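Local coordinates for bromo domain containing protein (Cryptosporidium parvum, PDB 5U9N) that probably recognises acetylated lysines through its bromodomains, the second of which is the domain described here, bound to the inhibitor bromosporine, at residues Cys13-Ile16 with Leu17-Arg21; Arg101-Lys104 with Leu105-Asn109. All blocks are in the same frame, centred on the assembly; numbering follows the deposited sequence.

Interaction 1 (Cys13-Ile16 with Leu17-Arg21)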
loop_
_atom_site.group_PDB
_atom_site.type_symbol
_atom_site.label_atom_id
_atom_site.label_comp_id
_atom_site.label_asym_id
_atom_site.label_seq_id
_atom_site.Cartn_x
_atom_site.Cartn_y
_atom_site.Cartn_z
ATOM N N CYS A 13 -1.239 7.080 -10.323
ATOM C CA CYS A 13 -0.909 6.218 -9.177
ATOM C C CYS A 13 -1.179 6.958 -7.870
ATOM O O CYS A 13 -1.706 6.374 -6.927
ATOM C CB CYS A 13 0.545 5.756 -9.248
ATOM S SG CYS A 13 0.873 4.537 -10.534
ATOM N N LEU A 14 -0.775 8.229 -7.795
ATOM C CA LEU A 14 -0.985 9.031 -6.597
ATOM C C LEU A 14 -2.488 9.265 -6.343
ATOM O O LEU A 14 -2.936 9.211 -5.191
ATOM C CB LEU A 14 -0.252 10.351 -6.725
ATOM C CG LEU A 14 -0.395 11.289 -5.543
ATOM C CD1 LEU A 14 0.238 10.689 -4.293
ATOM C CD2 LEU A 14 0.173 12.656 -5.877
ATOM N N ARG A 15 -3.259 9.522 -7.410
ATOM C CA ARG A 15 -4.722 9.670 -7.313
ATOM C C ARG A 15 -5.324 8.435 -6.627
ATOM O O ARG A 15 -6.097 8.578 -5.681
ATOM C CB ARG A 15 -5.339 9.835 -8.718
ATOM C CG ARG A 15 -6.833 10.129 -8.711
ATOM C CD ARG A 15 -7.424 10.125 -10.124
ATOM N NE ARG A 15 -7.445 8.779 -10.727
ATOM C CZ ARG A 15 -8.352 7.832 -10.471
ATOM N NH1 ARG A 15 -9.326 8.052 -9.597
ATOM N NH2 ARG A 15 -8.281 6.658 -11.079
ATOM N N ILE A 16 -4.957 7.231 -7.098
ATOM C CA ILE A 16 -5.487 5.980 -6.552
ATOM C C ILE A 16 -5.010 5.770 -5.101
ATOM O O ILE A 16 -5.803 5.370 -4.254
ATOM C CB ILE A 16 -5.108 4.784 -7.458
ATOM C CG1 ILE A 16 -5.931 4.854 -8.766
ATOM C CG2 ILE A 16 -5.329 3.431 -6.722
ATOM C CD1 ILE A 16 -5.477 3.920 -9.837
ATOM N N LEU A 17 -3.741 6.057 -4.820
ATOM C CA LEU A 17 -3.191 5.987 -3.459
ATOM C C LEU A 17 -3.992 6.890 -2.509
ATOM O O LEU A 17 -4.348 6.466 -1.410
ATOM C CB LEU A 17 -1.722 6.432 -3.475
ATOM C CG LEU A 17 -0.905 6.107 -2.224
ATOM C CD1 LEU A 17 -0.519 4.646 -2.193
ATOM C CD2 LEU A 17 0.344 6.968 -2.167
ATOM N N ASN A 18 -4.298 8.121 -2.949
ATOM C CA ASN A 18 -5.086 9.065 -2.160
ATOM C C ASN A 18 -6.519 8.571 -1.931
ATOM O O ASN A 18 -7.119 8.931 -0.923
ATOM C CB ASN A 18 -5.123 10.449 -2.837
ATOM C CG ASN A 18 -3.883 11.278 -2.595
ATOM O OD1 ASN A 18 -3.088 11.011 -1.691
ATOM N ND2 ASN A 18 -3.733 12.353 -3.353
ATOM N N LEU A 19 -7.081 7.792 -2.866
ATOM C CA LEU A 19 -8.411 7.216 -2.683
ATOM C C LEU A 19 -8.371 6.046 -1.665
ATOM O O LEU A 19 -9.312 5.886 -0.911
ATOM C CB LEU A 19 -9.010 6.744 -4.020
ATOM C CG LEU A 19 -9.477 7.842 -4.946
ATOM C CD1 LEU A 19 -9.671 7.315 -6.338
ATOM C CD2 LEU A 19 -10.786 8.475 -4.444
ATOM N N LEU A 20 -7.275 5.272 -1.603
ATOM C CA LEU A 20 -7.149 4.225 -0.570
ATOM C C LEU A 20 -6.972 4.813 0.825
ATOM O O LEU A 20 -7.219 4.112 1.807
ATOM C CB LEU A 20 -5.966 3.322 -0.856
ATOM C CG LEU A 20 -6.067 2.434 -2.044
ATOM C CD1 LEU A 20 -4.766 1.744 -2.261
ATOM C CD2 LEU A 20 -7.213 1.453 -1.891
ATOM N N ARG A 21 -6.481 6.068 0.929
ATOM C CA ARG A 21 -6.333 6.746 2.224
ATOM C C ARG A 21 -7.699 7.108 2.823
ATOM O O ARG A 21 -7.787 7.328 4.018
ATOM C CB ARG A 21 -5.485 8.015 2.103
ATOM C CG ARG A 21 -4.007 7.759 1.942
ATOM C CD ARG A 21 -3.220 9.025 2.186
ATOM N NE ARG A 21 -2.424 9.427 1.021
ATOM C CZ ARG A 21 -1.099 9.303 0.905
ATOM N NH1 ARG A 21 -0.385 8.745 1.879
ATOM N NH2 ARG A 21 -0.483 9.728 -0.185
#
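Leu17 N bonds to Cys13 O at 2.9 Å, and Asn18, Leu19 and Leu20 repeat this i to i+4 pattern on Leu14, Arg15 and Ile16. These backbone bonds belong to helix 9-20. The Leu19 N to Arg15 O bond is more bent, at 140°, and Leu19 N also makes a weak bond to Ile16 O.

Van der Waals contacts between side chains are few. The apolar pair is Leu14 CD1 with Leu17 CD2, 4.3 Å apart. In two others a leucine carbon meets a nitrogen. Leu14 CG lies 4.1 Å from Asn18 ND2. Leu19 CG stands beside its own backbone N (chi1 -73°), which carries CD1 back to within 3.4 Å of Arg15 NH1. The guanidinium of Arg15 itself is paired with Glu12.

The polar side-chain contact joins Asn18 and Arg21. Arg21 grips Asn18 OD1 side-on, with NE at 3.2 Å and NH2 at 3.3 Å from that one oxygen. OD1 lies in the guanidinium plane. Leu17 CG lies over one face, toward the rim, and Leu14 CD1 comes to the edge. Glu61 and Glu30 form salt bridges with Arg21 as well. Together these partners fix the rotation of the guanidinium, and the carboxylates probably balance its charge.

Interaction 2 (Arg101-Lys104 with Leu105-Asn109); sequences RLVK and LIFSN
This is a local contact along one helix, between neighbouring turns in the middle of helix 96-113. Leu105 N bonds to Arg101 O at 2.8 Å, and Ser108 N bonds to Lys104 O at 3.0 Å. Between them the bonding is looser. Ile106 N makes only weak bonds, to Leu102 O and to Val103 O.

On the buried side, Val103 and Phe107 lie side by side and point the same way. Val103 CG1 is anti to its backbone N (chi1 168°), and it meets Phe107 CE2 at 3.7 Å. Val103 O sits over one face of the Phe107 ring, 3.5 Å above its plane and offset toward the rim. Phe29 packs edge-to-face with the same ring. Ile106 lays its CG1 branch over the preceding turn, with CG1 3.5 Å from Leu102 O.

Arg101, Lys104 and Leu105 are more exposed. Leu105 CD2 touches the buried Leu102 CD2 at 4.3 Å and comes equally near Arg101 NH2. Arg101 has a salt bridge to Glu53. Lys104 points another way, and its amine pairs with Glu100.

Val103 and Phe107 touch both helix 57-65 and helix 122-139. Packing of this helix against both fits the left-handed four-helix bundle of bromodomains. The side chain of Ile106 is about 6 Å from bromosporine, and the helix runs on to the pocket residues Cys110 and Phe113.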
loop_
_atom_site.group_PDB
_atom_site.type_symbol
_atom_site.label_atom_id
_atom_site.label_comp_id
_atom_site.label_asym_id
_atom_site.label_seq_id
_atom_site.Cartn_x
_atom_site.Cartn_y
_atom_site.Cartn_z
ATOM N N ARG A 101 2.803 -3.854 -7.350
ATOM C CA ARG A 101 3.474 -4.760 -6.416
ATOM C C ARG A 101 3.575 -4.164 -4.992
ATOM O O ARG A 101 3.276 -4.845 -4.012
ATOM C CB ARG A 101 4.873 -5.076 -6.917
ATOM C CG ARG A 101 5.564 -6.149 -6.095
ATOM C CD ARG A 101 6.917 -6.524 -6.657
ATOM N NE ARG A 101 7.941 -5.561 -6.282
ATOM C CZ ARG A 101 8.457 -5.441 -5.056
ATOM N NH1 ARG A 101 9.402 -4.542 -4.813
ATOM N NH2 ARG A 101 8.021 -6.214 -4.061
ATOM N N LEU A 102 4.030 -2.914 -4.892
ATOM C CA LEU A 102 4.291 -2.282 -3.611
ATOM C C LEU A 102 2.997 -2.056 -2.835
ATOM O O LEU A 102 2.951 -2.318 -1.639
ATOM C CB LEU A 102 5.045 -0.950 -3.810
ATOM C CG LEU A 102 6.554 -1.062 -4.201
ATOM C CD1 LEU A 102 7.172 0.353 -4.414
ATOM C CD2 LEU A 102 7.365 -1.825 -3.135
ATOM N N VAL A 103 1.947 -1.602 -3.503
ATOM C CA VAL A 103 0.660 -1.397 -2.829
ATOM C C VAL A 103 0.110 -2.743 -2.324
ATOM O O VAL A 103 -0.319 -2.823 -1.178
ATOM C CB VAL A 103 -0.361 -0.679 -3.733
ATOM C CG1 VAL A 103 -1.756 -0.739 -3.126
ATOM C CG2 VAL A 103 0.060 0.773 -3.975
ATOM N N LYS A 104 0.145 -3.792 -3.157
ATOM C CA LYS A 104 -0.370 -5.099 -2.766
ATOM C C LYS A 104 0.492 -5.749 -1.692
ATOM O O LYS A 104 -0.034 -6.497 -0.872
ATOM C CB LYS A 104 -0.490 -6.007 -3.957
ATOM C CG LYS A 104 -1.602 -5.592 -4.882
ATOM C CD LYS A 104 -1.759 -6.587 -6.003
ATOM C CE LYS A 104 -3.094 -6.494 -6.673
ATOM N NZ LYS A 104 -3.178 -7.423 -7.860
ATOM N N LEU A 105 1.790 -5.424 -1.659
ATOM C CA LEU A 105 2.722 -5.892 -0.613
ATOM C C LEU A 105 2.265 -5.428 0.792
ATOM O O LEU A 105 2.419 -6.164 1.758
ATOM C CB LEU A 105 4.147 -5.358 -0.916
ATOM C CG LEU A 105 5.240 -5.669 0.080
ATOM C CD1 LEU A 105 5.533 -7.148 0.128
ATOM C CD2 LEU A 105 6.481 -4.909 -0.257
ATOM N N ILE A 106 1.730 -4.204 0.887
ATOM C CA ILE A 106 1.196 -3.616 2.124
ATOM C C ILE A 106 0.073 -4.497 2.673
ATOM O O ILE A 106 0.023 -4.756 3.859
ATOM C CB ILE A 106 0.672 -2.162 1.845
ATOM C CG1 ILE A 106 1.832 -1.214 1.538
ATOM C CG2 ILE A 106 -0.155 -1.602 3.033
ATOM C CD1 ILE A 106 1.396 0.171 1.050
ATOM N N PHE A 107 -0.859 -4.887 1.823
ATOM C CA PHE A 107 -2.023 -5.671 2.244
ATOM C C PHE A 107 -1.687 -7.157 2.491
ATOM O O PHE A 107 -2.273 -7.729 3.400
ATOM C CB PHE A 107 -3.153 -5.543 1.209
ATOM C CG PHE A 107 -3.542 -4.100 0.928
ATOM C CD1 PHE A 107 -3.655 -3.177 1.963
ATOM C CD2 PHE A 107 -3.727 -3.654 -0.373
ATOM C CE1 PHE A 107 -3.950 -1.840 1.700
ATOM C CE2 PHE A 107 -3.995 -2.309 -0.635
ATOM C CZ PHE A 107 -4.072 -1.407 0.402
ATOM N N SER A 108 -0.726 -7.767 1.751
ATOM C CA SER A 108 -0.366 -9.160 1.979
ATOM C C SER A 108 0.480 -9.310 3.222
ATOM O O SER A 108 0.400 -10.346 3.885
ATOM C CB SER A 108 0.367 -9.747 0.773
ATOM O OG SER A 108 1.593 -9.098 0.493
ATOM N N ASN A 109 1.315 -8.307 3.544
ATOM C CA ASN A 109 2.114 -8.362 4.780
ATOM C C ASN A 109 1.176 -8.305 5.989
ATOM O O ASN A 109 1.331 -9.064 6.942
ATOM C CB ASN A 109 3.110 -7.192 4.845
ATOM C CG ASN A 109 4.254 -7.304 3.875
ATOM O OD1 ASN A 109 4.482 -8.347 3.260
ATOM N ND2 ASN A 109 4.991 -6.220 3.707
#

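In the fold
Interactions 1 and 2 lie on different helices of the same bromodomain, with centres about 14 Å apart. They touch through Leu20, whose CD1 is 4.0 Å from Val103 CG1 and 4.2 Å from Phe107 CZ. Both mix buried and exposed residues, but interaction 2 lies nearer the centre of the chain. Each packs against helices 57-65 and 122-139, and Phe134 and Tyr57 touch side chains of both. Their chemistry differs. Residues 13-21 carry a polar cluster around an arginine. Residues 101-109 continue through mid-helix, with an aromatic ring on the inner side. At their more exposed positions they form salt bridges to glutamates outside the two segments.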